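Local coordinates for protein aspartate--tRNA(Asp/Asn) ligase (Thermus thermophilus, PDB 1N9W) that attaches aspartate to both tRNA(Asp) and tRNA(Asn) in two steps, first activating the amino acid with ATP and then transferring it to the acceptor end of the tRNA, at residues Phe341-Ile346 with Arg396-Leu401; Leu256-Pro261 with Lys400-Leu404; Tyr214-Glu220 with Gly389-Glu395. All blocks are in the same frame, centred on the assembly; numbering follows the deposited sequence.

Contact 1 of 3, residues Phe341-Ile346 with Arg396-Leu401; sequences FRGLEI and RLTQKL
Arg-396 and Arg-342 each use NH1 to reach a backbone carbonyl across this contact. Arg-396 NH1 lies 2.9 Å from Glu-345 O, which sits at the guanidinium edge, close to its plane; the N-H...O angle of 154° makes the bond fairly straight. The carboxylate of Glu-345 adds a long salt bridge, Glu-345 OE1 to Arg-396 NH1 3.7 Å, with the two planes turned 64° apart. Leu-344 crosses the arginine at about a right angle: Leu-344 CD2 rests on Arg-396 CG at 3.5 Å, while CD1 stands over one guanidinium face, toward its rim. With an alanine at Arg-396, Glu-345 O would probably lose this donor, its carboxylate the nearby positive charge, and the Leu-344 methyls the chain they lie on. Arg-342 NH1 reaches Lys-400 O at 2.9 Å, and its NE pairs with Asp-310. Between the arginines, the Phe-341 ring turns its edge to Leu-401 N, with CE2 3.4 Å from it; CG anti to the backbone N (chi1 177°) aims the ring at the helix. Lys-400 CB packs obliquely on this ring, 3.4 Å from Phe-341 CD2, the two side chains sliding past each other in opposite directions. Leu-397 CD1 fills in beside the ring, 3.9 Å from both Phe-341 CE2 and Ile-346 CD1. Further out, Trp-311 stacks on Phe-341, and a type I' turn from Phe-341 to Leu-344 joins strands 336-341 and 344-351. Arg-396 is at the position of the class II motif 3 arginine; it and Glu-345 are predicted to bind ATP, consistent with the nucleotide site of a class II synthetase.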
ATOM      1  N   PHE B 341     -18.469  -0.569  14.593  1.00 38.03           N
ATOM      2  CA  PHE B 341     -17.446  -1.070  15.493  1.00 37.33           C
ATOM      3  C   PHE B 341     -17.434  -0.200  16.734  1.00 36.95           C
ATOM      4  O   PHE B 341     -17.088   0.978  16.678  1.00 36.45           O
ATOM      5  CB  PHE B 341     -16.080  -1.043  14.805  1.00 37.32           C
ATOM      6  CG  PHE B 341     -14.946  -1.485  15.684  1.00 37.42           C
ATOM      7  CD1 PHE B 341     -15.021  -2.678  16.402  1.00 36.86           C
ATOM      8  CD2 PHE B 341     -13.790  -0.719  15.778  1.00 36.94           C
ATOM      9  CE1 PHE B 341     -13.957  -3.102  17.189  1.00 36.26           C
ATOM     10  CE2 PHE B 341     -12.724  -1.135  16.561  1.00 37.82           C
ATOM     11  CZ  PHE B 341     -12.806  -2.327  17.273  1.00 37.39           C
ATOM     12  N   ARG B 342     -17.828  -0.787  17.857  1.00 37.79           N
ATOM     13  CA  ARG B 342     -17.874  -0.054  19.119  1.00 38.64           C
ATOM     14  C   ARG B 342     -18.617   1.276  18.988  1.00 39.43           C
ATOM     15  O   ARG B 342     -18.219   2.277  19.579  1.00 41.07           O
ATOM     16  CB  ARG B 342     -16.447   0.174  19.643  1.00 37.38           C
ATOM     17  CG  ARG B 342     -15.835  -1.074  20.263  1.00 35.02           C
ATOM     18  CD  ARG B 342     -14.387  -0.898  20.710  1.00 35.28           C
ATOM     19  NE  ARG B 342     -13.937  -2.103  21.412  1.00 35.86           N
ATOM     20  CZ  ARG B 342     -12.681  -2.358  21.768  1.00 37.06           C
ATOM     21  NH1 ARG B 342     -11.709  -1.491  21.492  1.00 34.99           N
ATOM     22  NH2 ARG B 342     -12.398  -3.492  22.401  1.00 34.32           N
ATOM     23  N   GLY B 343     -19.690   1.282  18.200  1.00 41.20           N
ATOM     24  CA  GLY B 343     -20.485   2.489  18.041  1.00 41.00           C
ATOM     25  C   GLY B 343     -20.165   3.376  16.854  1.00 41.26           C
ATOM     26  O   GLY B 343     -20.916   4.305  16.549  1.00 40.18           O
ATOM     27  N   LEU B 344     -19.058   3.098  16.180  1.00 41.20           N
ATOM     28  CA  LEU B 344     -18.668   3.908  15.035  1.00 41.94           C
ATOM     29  C   LEU B 344     -18.751   3.125  13.729  1.00 42.40           C
ATOM     30  O   LEU B 344     -18.428   1.937  13.676  1.00 42.85           O
ATOM     31  CB  LEU B 344     -17.248   4.438  15.235  1.00 41.63           C
ATOM     32  CG  LEU B 344     -16.747   5.451  14.209  1.00 42.30           C
ATOM     33  CD1 LEU B 344     -17.662   6.675  14.213  1.00 41.99           C
ATOM     34  CD2 LEU B 344     -15.316   5.845  14.541  1.00 41.21           C
ATOM     35  N   GLU B 345     -19.201   3.795  12.675  1.00 41.77           N
ATOM     36  CA  GLU B 345     -19.305   3.158  11.373  1.00 42.71           C
ATOM     37  C   GLU B 345     -17.911   3.105  10.753  1.00 40.95           C
ATOM     38  O   GLU B 345     -17.323   4.138  10.439  1.00 40.51           O
ATOM     39  CB  GLU B 345     -20.265   3.945  10.469  1.00 42.75           C
ATOM     40  CG  GLU B 345     -20.356   3.413   9.045  1.00 47.33           C
ATOM     41  CD  GLU B 345     -19.573   4.256   8.051  1.00 50.23           C
ATOM     42  OE1 GLU B 345     -20.025   5.382   7.740  1.00 51.15           O
ATOM     43  OE2 GLU B 345     -18.500   3.802   7.587  1.00 52.38           O
ATOM     44  N   ILE B 346     -17.379   1.897  10.599  1.00 40.20           N
ATOM     45  CA  ILE B 346     -16.048   1.725  10.027  1.00 39.29           C
ATOM     46  C   ILE B 346     -16.123   1.080   8.651  1.00 40.62           C
ATOM     47  O   ILE B 346     -15.096   0.836   8.021  1.00 41.57           O
ATOM     48  CB  ILE B 346     -15.158   0.835  10.910  1.00 38.07           C
ATOM     49  CG1 ILE B 346     -15.690  -0.598  10.907  1.00 36.33           C
ATOM     50  CG2 ILE B 346     -15.095   1.404  12.320  1.00 37.16           C
ATOM     51  CD1 ILE B 346     -14.740  -1.617  11.495  1.00 36.30           C
ATOM     52  N   ARG B 396     -10.623   5.169  11.635  1.00 30.28           N
ATOM     53  CA  ARG B 396     -11.696   4.920  12.602  1.00 31.23           C
ATOM     54  C   ARG B 396     -11.509   3.572  13.264  1.00 30.42           C
ATOM     55  O   ARG B 396     -11.682   3.431  14.476  1.00 29.04           O
ATOM     56  CB  ARG B 396     -13.057   4.948  11.921  1.00 32.92           C
ATOM     57  CG  ARG B 396     -13.525   6.323  11.583  1.00 36.86           C
ATOM     58  CD  ARG B 396     -14.898   6.269  10.973  1.00 40.68           C
ATOM     59  NE  ARG B 396     -15.426   7.615  10.811  1.00 45.17           N
ATOM     60  CZ  ARG B 396     -16.602   7.905  10.267  1.00 47.41           C
ATOM     61  NH1 ARG B 396     -17.398   6.939   9.820  1.00 47.05           N
ATOM     62  NH2 ARG B 396     -16.978   9.171  10.170  1.00 47.85           N
ATOM     63  N   LEU B 397     -11.173   2.577  12.454  1.00 29.49           N
ATOM     64  CA  LEU B 397     -10.951   1.246  12.975  1.00 29.52           C
ATOM     65  C   LEU B 397      -9.844   1.313  14.017  1.00 29.48           C
ATOM     66  O   LEU B 397     -10.001   0.840  15.141  1.00 29.07           O
ATOM     67  CB  LEU B 397     -10.543   0.306  11.844  1.00 29.22           C
ATOM     68  CG  LEU B 397     -10.087  -1.103  12.229  1.00 27.64           C
ATOM     69  CD1 LEU B 397     -11.138  -1.790  13.097  1.00 27.86           C
ATOM     70  CD2 LEU B 397      -9.842  -1.876  10.952  1.00 25.93           C
ATOM     71  N   THR B 398      -8.731   1.929  13.632  1.00 29.76           N
ATOM     72  CA  THR B 398      -7.564   2.068  14.502  1.00 28.79           C
ATOM     73  C   THR B 398      -7.918   2.831  15.766  1.00 30.35           C
ATOM     74  O   THR B 398      -7.510   2.459  16.866  1.00 29.29           O
ATOM     75  CB  THR B 398      -6.417   2.826  13.781  1.00 27.61           C
ATOM     76  OG1 THR B 398      -5.960   2.057  12.663  1.00 28.04           O
ATOM     77  CG2 THR B 398      -5.255   3.079  14.727  1.00 25.23           C
ATOM     78  N   GLN B 399      -8.671   3.910  15.591  1.00 31.33           N
ATOM     79  CA  GLN B 399      -9.089   4.752  16.705  1.00 33.38           C
ATOM     80  C   GLN B 399      -9.880   3.955  17.736  1.00 32.61           C
ATOM     81  O   GLN B 399      -9.517   3.892  18.914  1.00 32.93           O
ATOM     82  CB  GLN B 399      -9.957   5.898  16.192  1.00 35.26           C
ATOM     83  CG  GLN B 399     -10.326   6.923  17.241  1.00 37.62           C
ATOM     84  CD  GLN B 399     -11.777   7.342  17.142  1.00 39.86           C
ATOM     85  OE1 GLN B 399     -12.312   7.516  16.045  1.00 40.31           O
ATOM     86  NE2 GLN B 399     -12.422   7.514  18.289  1.00 41.99           N
ATOM     87  N   LYS B 400     -10.970   3.349  17.286  1.00 32.61           N
ATOM     88  CA  LYS B 400     -11.815   2.571  18.169  1.00 33.20           C
ATOM     89  C   LYS B 400     -11.130   1.337  18.739  1.00 32.81           C
ATOM     90  O   LYS B 400     -11.406   0.926  19.869  1.00 33.70           O
ATOM     91  CB  LYS B 400     -13.111   2.190  17.444  1.00 33.58           C
ATOM     92  CG  LYS B 400     -14.128   3.316  17.455  1.00 37.04           C
ATOM     93  CD  LYS B 400     -14.544   3.609  18.898  1.00 38.41           C
ATOM     94  CE  LYS B 400     -15.392   4.854  19.014  1.00 40.80           C
ATOM     95  NZ  LYS B 400     -15.889   5.029  20.402  1.00 43.21           N
ATOM     96  N   LEU B 401     -10.217   0.757  17.970  1.00 32.32           N
ATOM     97  CA  LEU B 401      -9.489  -0.431  18.411  1.00 30.03           C
ATOM     98  C   LEU B 401      -8.563  -0.103  19.574  1.00 30.07           C
ATOM     99  O   LEU B 401      -8.413  -0.894  20.503  1.00 28.91           O
ATOM    100  CB  LEU B 401      -8.652  -0.989  17.259  1.00 31.42           C
ATOM    101  CG  LEU B 401      -7.881  -2.287  17.508  1.00 32.22           C
ATOM    102  CD1 LEU B 401      -8.862  -3.442  17.617  1.00 32.32           C
ATOM    103  CD2 LEU B 401      -6.909  -2.549  16.356  1.00 33.14           C
TER

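Contact 2 of 3, residues Leu256-Pro261 with Lys400-Leu404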
ATOM      1  N   LEU B 256      -0.465   1.270  24.801  1.00 36.22           N
ATOM      2  CA  LEU B 256      -1.638   2.139  24.828  1.00 37.60           C
ATOM      3  C   LEU B 256      -2.696   1.546  25.757  1.00 38.11           C
ATOM      4  O   LEU B 256      -3.737   2.151  26.000  1.00 36.92           O
ATOM      5  CB  LEU B 256      -2.199   2.311  23.410  1.00 37.04           C
ATOM      6  CG  LEU B 256      -1.247   2.923  22.373  1.00 36.28           C
ATOM      7  CD1 LEU B 256      -1.824   2.787  20.978  1.00 33.86           C
ATOM      8  CD2 LEU B 256      -0.993   4.377  22.710  1.00 34.42           C
ATOM      9  N   GLY B 257      -2.411   0.356  26.275  1.00 40.30           N
ATOM     10  CA  GLY B 257      -3.340  -0.303  27.176  1.00 43.16           C
ATOM     11  C   GLY B 257      -4.733  -0.510  26.603  1.00 44.72           C
ATOM     12  O   GLY B 257      -5.688  -0.680  27.350  1.00 45.01           O
ATOM     13  N   ALA B 258      -4.854  -0.502  25.282  1.00 45.14           N
ATOM     14  CA  ALA B 258      -6.153  -0.689  24.650  1.00 46.35           C
ATOM     15  C   ALA B 258      -6.717  -2.076  24.952  1.00 45.58           C
ATOM     16  O   ALA B 258      -5.982  -3.064  24.919  1.00 46.99           O
ATOM     17  CB  ALA B 258      -6.025  -0.501  23.138  1.00 46.97           C
ATOM     18  N   THR B 259      -8.010  -2.154  25.254  1.00 44.37           N
ATOM     19  CA  THR B 259      -8.640  -3.447  25.525  1.00 44.05           C
ATOM     20  C   THR B 259      -9.032  -4.047  24.170  1.00 42.65           C
ATOM     21  O   THR B 259      -9.655  -3.376  23.346  1.00 40.89           O
ATOM     22  CB  THR B 259      -9.911  -3.293  26.398  1.00 44.52           C
ATOM     23  OG1 THR B 259     -10.883  -2.502  25.702  1.00 46.82           O
ATOM     24  CG2 THR B 259      -9.575  -2.629  27.722  1.00 44.20           C
ATOM     25  N   TRP B 260      -8.677  -5.305  23.935  1.00 43.05           N
ATOM     26  CA  TRP B 260      -8.984  -5.929  22.652  1.00 44.05           C
ATOM     27  C   TRP B 260     -10.457  -6.268  22.468  1.00 44.86           C
ATOM     28  O   TRP B 260     -11.124  -6.721  23.397  1.00 44.89           O
ATOM     29  CB  TRP B 260      -8.131  -7.185  22.457  1.00 44.48           C
ATOM     30  CG  TRP B 260      -7.684  -7.368  21.033  1.00 44.66           C
ATOM     31  CD1 TRP B 260      -7.942  -8.435  20.222  1.00 44.87           C
ATOM     32  CD2 TRP B 260      -6.888  -6.460  20.258  1.00 43.91           C
ATOM     33  NE1 TRP B 260      -7.367  -8.244  18.989  1.00 45.48           N
ATOM     34  CE2 TRP B 260      -6.728  -7.034  18.977  1.00 44.19           C
ATOM     35  CE3 TRP B 260      -6.330  -5.199  20.510  1.00 43.62           C
ATOM     36  CZ2 TRP B 260      -5.989  -6.411  17.965  1.00 42.33           C
ATOM     37  CZ3 TRP B 260      -5.599  -4.579  19.501  1.00 43.01           C
ATOM     38  CH2 TRP B 260      -5.453  -5.179  18.240  1.00 43.01           C
ATOM     39  N   PRO B 261     -10.985  -6.048  21.252  1.00 45.81           N
ATOM     40  CA  PRO B 261     -12.386  -6.317  20.908  1.00 45.29           C
ATOM     41  C   PRO B 261     -12.711  -7.804  20.900  1.00 45.41           C
ATOM     42  O   PRO B 261     -11.825  -8.654  21.035  1.00 44.11           O
ATOM     43  CB  PRO B 261     -12.524  -5.722  19.505  1.00 44.37           C
ATOM     44  CG  PRO B 261     -11.431  -4.710  19.436  1.00 46.93           C
ATOM     45  CD  PRO B 261     -10.296  -5.402  20.126  1.00 45.93           C
ATOM     46  N   LYS B 400     -10.970   3.349  17.286  1.00 32.61           N
ATOM     47  CA  LYS B 400     -11.815   2.571  18.169  1.00 33.20           C
ATOM     48  C   LYS B 400     -11.130   1.337  18.739  1.00 32.81           C
ATOM     49  O   LYS B 400     -11.406   0.926  19.869  1.00 33.70           O
ATOM     50  CB  LYS B 400     -13.111   2.190  17.444  1.00 33.58           C
ATOM     51  CG  LYS B 400     -14.128   3.316  17.455  1.00 37.04           C
ATOM     52  CD  LYS B 400     -14.544   3.609  18.898  1.00 38.41           C
ATOM     53  CE  LYS B 400     -15.392   4.854  19.014  1.00 40.80           C
ATOM     54  NZ  LYS B 400     -15.889   5.029  20.402  1.00 43.21           N
ATOM     55  N   LEU B 401     -10.217   0.757  17.970  1.00 32.32           N
ATOM     56  CA  LEU B 401      -9.489  -0.431  18.411  1.00 30.03           C
ATOM     57  C   LEU B 401      -8.563  -0.103  19.574  1.00 30.07           C
ATOM     58  O   LEU B 401      -8.413  -0.894  20.503  1.00 28.91           O
ATOM     59  CB  LEU B 401      -8.652  -0.989  17.259  1.00 31.42           C
ATOM     60  CG  LEU B 401      -7.881  -2.287  17.508  1.00 32.22           C
ATOM     61  CD1 LEU B 401      -8.862  -3.442  17.617  1.00 32.32           C
ATOM     62  CD2 LEU B 401      -6.909  -2.549  16.356  1.00 33.14           C
ATOM     63  N   LEU B 402      -7.940   1.068  19.516  1.00 29.67           N
ATOM     64  CA  LEU B 402      -6.996   1.471  20.549  1.00 30.87           C
ATOM     65  C   LEU B 402      -7.564   2.365  21.649  1.00 31.68           C
ATOM     66  O   LEU B 402      -6.831   2.790  22.545  1.00 30.42           O
ATOM     67  CB  LEU B 402      -5.796   2.158  19.893  1.00 30.62           C
ATOM     68  CG  LEU B 402      -5.089   1.272  18.868  1.00 30.74           C
ATOM     69  CD1 LEU B 402      -4.000   2.051  18.152  1.00 27.44           C
ATOM     70  CD2 LEU B 402      -4.522   0.054  19.573  1.00 30.90           C
ATOM     71  N   GLY B 403      -8.861   2.654  21.579  1.00 31.95           N
ATOM     72  CA  GLY B 403      -9.495   3.488  22.584  1.00 33.47           C
ATOM     73  C   GLY B 403      -8.937   4.894  22.603  1.00 36.06           C
ATOM     74  O   GLY B 403      -8.692   5.465  23.663  1.00 35.79           O
ATOM     75  N   LEU B 404      -8.744   5.467  21.423  1.00 37.96           N
ATOM     76  CA  LEU B 404      -8.191   6.808  21.327  1.00 41.08           C
ATOM     77  C   LEU B 404      -9.276   7.881  21.365  1.00 43.02           C
ATOM     78  O   LEU B 404     -10.413   7.642  20.952  1.00 42.89           O
ATOM     79  CB  LEU B 404      -7.380   6.931  20.034  1.00 39.80           C
ATOM     80  CG  LEU B 404      -6.423   5.767  19.751  1.00 41.03           C
ATOM     81  CD1 LEU B 404      -5.895   5.872  18.331  1.00 39.48           C
ATOM     82  CD2 LEU B 404      -5.290   5.763  20.755  1.00 38.67           C
TER
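The indole of Trp-260 receives Leu-401 over one face: the methyl CD1 stands 3.9 Å from the centroid of the six-membered ring and only 14° off the ring normal, which meets the geometry of a CH-pi contact. On that same face, offset toward the rim, lies CD of the next residue, Pro-261, 3.4 Å above the indole plane. The other methyl of the leucine goes to the outer end of the six-membered ring, where Trp-260 CH2 is 3.5 Å from Leu-401 CD2. Leu-401 CD1 is thus held on two sides, for it also presses on the pyrrolidine ring, at 3.4 Å from Pro-261 CG, closer than usual for two carbons. With chi1 at -176°, Leu-401 swings CG beside its own carbonyl carbon and spreads both methyls toward the indole. Helix 227-248 adds Leu-242 and Leu-246 to the surroundings of Trp-260. In the class II catalytic domain this places the loop after helix 250-255 against the C-terminal end of the motif 3 helix, 394-402. The loop leaves its helix through a Schellman motif in which Gly-257 has positive phi, and Gly-403, also at positive phi, turns the chain out of helix 394-402. Next to these two turns the packing is aliphatic. Ala-258 CB sits 3.4 Å from Leu-402 CA, a tight approach to the backbone, and the alanine methyl also touches Leu-402 CD2 at 3.9 Å. Leu-256 and Leu-402 meet methyl to methyl, their CD1 atoms 3.6 Å apart, and Pro-124 of helix 119-141 touches both. No hydrogen bond joins the two segments; Thr-259 O instead accepts one from Arg-342 NH2.

Contact 3 of 3, residues Tyr214-Glu220 with Gly389-Glu395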
ATOM      1  N   TYR B 214      -9.115  10.868   4.586  1.00 50.76           N
ATOM      2  CA  TYR B 214      -8.887   9.694   5.425  1.00 48.42           C
ATOM      3  C   TYR B 214      -8.481   8.492   4.580  1.00 44.10           C
ATOM      4  O   TYR B 214      -8.872   8.374   3.419  1.00 43.32           O
ATOM      5  CB  TYR B 214     -10.149   9.348   6.218  1.00 52.30           C
ATOM      6  CG  TYR B 214     -11.299   8.866   5.360  1.00 55.63           C
ATOM      7  CD1 TYR B 214     -11.721   7.537   5.407  1.00 57.36           C
ATOM      8  CD2 TYR B 214     -11.968   9.739   4.508  1.00 57.91           C
ATOM      9  CE1 TYR B 214     -12.787   7.092   4.626  1.00 59.16           C
ATOM     10  CE2 TYR B 214     -13.033   9.308   3.722  1.00 58.97           C
ATOM     11  CZ  TYR B 214     -13.437   7.987   3.786  1.00 60.20           C
ATOM     12  OH  TYR B 214     -14.499   7.558   3.023  1.00 63.53           O
ATOM     13  N   LEU B 215      -7.699   7.604   5.183  1.00 39.66           N
ATOM     14  CA  LEU B 215      -7.225   6.399   4.516  1.00 35.72           C
ATOM     15  C   LEU B 215      -8.377   5.413   4.370  1.00 33.02           C
ATOM     16  O   LEU B 215      -9.016   5.038   5.353  1.00 31.89           O
ATOM     17  CB  LEU B 215      -6.094   5.762   5.331  1.00 33.59           C
ATOM     18  CG  LEU B 215      -5.320   4.612   4.689  1.00 33.20           C
ATOM     19  CD1 LEU B 215      -4.698   5.077   3.385  1.00 32.48           C
ATOM     20  CD2 LEU B 215      -4.245   4.116   5.643  1.00 31.61           C
ATOM     21  N   SER B 216      -8.643   4.994   3.142  1.00 32.48           N
ATOM     22  CA  SER B 216      -9.730   4.055   2.895  1.00 30.75           C
ATOM     23  C   SER B 216      -9.209   2.732   2.341  1.00 28.41           C
ATOM     24  O   SER B 216      -8.403   2.714   1.412  1.00 27.45           O
ATOM     25  CB  SER B 216     -10.724   4.671   1.913  1.00 29.70           C
ATOM     26  OG  SER B 216     -11.839   3.824   1.730  1.00 30.09           O
ATOM     27  N   LEU B 217      -9.663   1.628   2.924  1.00 26.35           N
ATOM     28  CA  LEU B 217      -9.251   0.305   2.458  1.00 25.85           C
ATOM     29  C   LEU B 217     -10.458  -0.252   1.719  1.00 26.38           C
ATOM     30  O   LEU B 217     -11.391  -0.777   2.325  1.00 28.42           O
ATOM     31  CB  LEU B 217      -8.877  -0.598   3.647  1.00 23.52           C
ATOM     32  CG  LEU B 217      -8.117   0.081   4.803  1.00 20.50           C
ATOM     33  CD1 LEU B 217      -7.977  -0.918   5.945  1.00 23.75           C
ATOM     34  CD2 LEU B 217      -6.754   0.584   4.338  1.00 19.63           C
ATOM     35  N   ASP B 218     -10.429  -0.106   0.400  1.00 27.73           N
ATOM     36  CA  ASP B 218     -11.505  -0.533  -0.478  1.00 28.60           C
ATOM     37  C   ASP B 218     -11.332  -1.946  -1.028  1.00 30.08           C
ATOM     38  O   ASP B 218     -10.221  -2.381  -1.365  1.00 27.39           O
ATOM     39  CB  ASP B 218     -11.636   0.456  -1.637  1.00 31.18           C
ATOM     40  CG  ASP B 218     -11.859   1.893  -1.160  1.00 34.52           C
ATOM     41  OD1 ASP B 218     -11.827   2.814  -1.997  1.00 37.99           O
ATOM     42  OD2 ASP B 218     -12.067   2.097   0.048  1.00 36.14           O
ATOM     43  N   VAL B 219     -12.455  -2.649  -1.130  1.00 28.46           N
ATOM     44  CA  VAL B 219     -12.487  -4.014  -1.634  1.00 29.24           C
ATOM     45  C   VAL B 219     -13.656  -4.142  -2.612  1.00 30.37           C
ATOM     46  O   VAL B 219     -14.754  -3.669  -2.334  1.00 30.40           O
ATOM     47  CB  VAL B 219     -12.693  -5.028  -0.480  1.00 27.49           C
ATOM     48  CG1 VAL B 219     -12.566  -6.449  -1.007  1.00 28.24           C
ATOM     49  CG2 VAL B 219     -11.687  -4.776   0.628  1.00 24.65           C
ATOM     50  N   GLU B 220     -13.415  -4.770  -3.757  1.00 30.92           N
ATOM     51  CA  GLU B 220     -14.460  -4.974  -4.755  1.00 33.13           C
ATOM     52  C   GLU B 220     -14.207  -6.356  -5.371  1.00 33.56           C
ATOM     53  O   GLU B 220     -13.080  -6.672  -5.768  1.00 31.90           O
ATOM     54  CB  GLU B 220     -14.410  -3.869  -5.826  1.00 34.47           C
ATOM     55  CG  GLU B 220     -15.684  -3.713  -6.675  1.00 36.05           C
ATOM     56  CD  GLU B 220     -16.829  -2.991  -5.957  1.00 39.55           C
ATOM     57  OE1 GLU B 220     -17.959  -3.004  -6.490  1.00 42.33           O
ATOM     58  OE2 GLU B 220     -16.611  -2.406  -4.876  1.00 38.55           O
ATOM     59  N   GLY B 389     -18.906  -4.695  -3.105  1.00 36.22           N
ATOM     60  CA  GLY B 389     -17.697  -4.298  -2.416  1.00 33.93           C
ATOM     61  C   GLY B 389     -17.985  -3.458  -1.195  1.00 34.08           C
ATOM     62  O   GLY B 389     -19.143  -3.209  -0.846  1.00 34.20           O
ATOM     63  N   PHE B 390     -16.920  -3.013  -0.545  1.00 33.89           N
ATOM     64  CA  PHE B 390     -17.041  -2.202   0.654  1.00 32.58           C
ATOM     65  C   PHE B 390     -15.719  -1.492   0.920  1.00 32.69           C
ATOM     66  O   PHE B 390     -14.691  -1.818   0.318  1.00 30.12           O
ATOM     67  CB  PHE B 390     -17.440  -3.089   1.838  1.00 32.35           C
ATOM     68  CG  PHE B 390     -16.422  -4.149   2.198  1.00 33.96           C
ATOM     69  CD1 PHE B 390     -15.420  -3.877   3.126  1.00 32.68           C
ATOM     70  CD2 PHE B 390     -16.484  -5.425   1.637  1.00 32.91           C
ATOM     71  CE1 PHE B 390     -14.501  -4.853   3.496  1.00 32.60           C
ATOM     72  CE2 PHE B 390     -15.561  -6.410   2.005  1.00 33.86           C
ATOM     73  CZ  PHE B 390     -14.569  -6.122   2.937  1.00 31.79           C
ATOM     74  N   ALA B 391     -15.753  -0.515   1.819  1.00 32.54           N
ATOM     75  CA  ALA B 391     -14.566   0.251   2.158  1.00 32.80           C
ATOM     76  C   ALA B 391     -14.439   0.312   3.665  1.00 33.09           C
ATOM     77  O   ALA B 391     -15.441   0.357   4.377  1.00 36.00           O
ATOM     78  CB  ALA B 391     -14.674   1.658   1.585  1.00 32.09           C
ATOM     79  N   ILE B 392     -13.205   0.313   4.150  1.00 32.41           N
ATOM     80  CA  ILE B 392     -12.961   0.369   5.579  1.00 30.59           C
ATOM     81  C   ILE B 392     -12.244   1.655   5.954  1.00 30.26           C
ATOM     82  O   ILE B 392     -11.206   1.986   5.383  1.00 30.34           O
ATOM     83  CB  ILE B 392     -12.101  -0.825   6.041  1.00 31.71           C
ATOM     84  CG1 ILE B 392     -12.820  -2.134   5.709  1.00 31.23           C
ATOM     85  CG2 ILE B 392     -11.814  -0.724   7.527  1.00 28.96           C
ATOM     86  CD1 ILE B 392     -12.113  -3.372   6.223  1.00 30.60           C
ATOM     87  N   GLY B 393     -12.814   2.384   6.908  1.00 29.11           N
ATOM     88  CA  GLY B 393     -12.200   3.618   7.365  1.00 28.44           C
ATOM     89  C   GLY B 393     -11.035   3.238   8.248  1.00 27.25           C
ATOM     90  O   GLY B 393     -11.209   2.993   9.443  1.00 27.67           O
ATOM     91  N   ALA B 394      -9.846   3.178   7.652  1.00 27.01           N
ATOM     92  CA  ALA B 394      -8.637   2.798   8.372  1.00 26.91           C
ATOM     93  C   ALA B 394      -8.460   3.500   9.718  1.00 26.24           C
ATOM     94  O   ALA B 394      -8.301   2.838  10.738  1.00 25.98           O
ATOM     95  CB  ALA B 394      -7.406   3.035   7.479  1.00 27.99           C
ATOM     96  N   GLU B 395      -8.489   4.830   9.729  1.00 26.09           N
ATOM     97  CA  GLU B 395      -8.305   5.554  10.979  1.00 29.07           C
ATOM     98  C   GLU B 395      -9.363   5.289  12.041  1.00 29.05           C
ATOM     99  O   GLU B 395      -9.039   5.206  13.224  1.00 28.82           O
ATOM    100  CB  GLU B 395      -8.223   7.061  10.743  1.00 31.24           C
ATOM    101  CG  GLU B 395      -6.904   7.533  10.175  1.00 38.29           C
ATOM    102  CD  GLU B 395      -6.908   7.561   8.673  1.00 41.35           C
ATOM    103  OE1 GLU B 395      -7.236   6.517   8.064  1.00 48.62           O
ATOM    104  OE2 GLU B 395      -6.598   8.622   8.096  1.00 41.59           O
TER
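Leu-217 and Ile-392 form a hydrogen-bonded antiparallel pair, Leu-217 N to Ile-392 O 2.9 Å and Ile-392 N to Leu-217 O 2.8 Å, in the central sheet of the class II catalytic domain. In strand 215-222, the second strand of motif 2, residues 215-220 run antiparallel to residues 389-393 of motif 3, 161° between their directions. The Leu-217 side chain leans along the partner strand toward the helix start: CB lies 4.0 Å from Ile-392 CB, CG packs on Ile-392 O and Ala-394 CB, CD1 goes to the isoleucine branch, and CD2 meets Ala-394 CB. Val-219, on the same sheet face, lays its CB over the Phe-390 ring, 4.1 Å from the centroid, a CH-pi contact; helix 227-248 packs on Phe-390 through Glu-234 and Leu-237. On the other face, Glu-220 OE2 passes 3.3 Å from Gly-389 CA and forms a salt bridge with Arg-352, which is predicted to bind aspartate. Gly-393 occupies the N-cap position of helix 394-402, and Ala-394 N donates to Leu-215 O. Leu-215 N is shared by the Glu-395 carboxylate: it bonds OE1 at 3.1 Å, on the syn lone pair, and weakly OE2, which also has a salt bridge to Arg-411.

Helix 394-402 runs through all three contacts. Contact 3, the most buried, joins its start and the preceding strand to strand 215-222 by regular backbone hydrogen bonding in the sheet. Contact 1, partly buried, sets the middle of the helix against 341-346, where arginine side chains bond to backbone carbonyls. Contact 2, with two of seven touching residues buried, meets the far end of the helix through apolar and CH-pi contacts, without a hydrogen bond between its segments. Ile-346 O and Gly-393 N, 3.0 Å apart and probably hydrogen-bonded, link contacts 1 and 3 across neighbouring strands 344-351 and 387-393; contacts 1 and 2 share Lys-400 and Leu-401. Predicted ATP-binding residues lie in contacts 1 and 3.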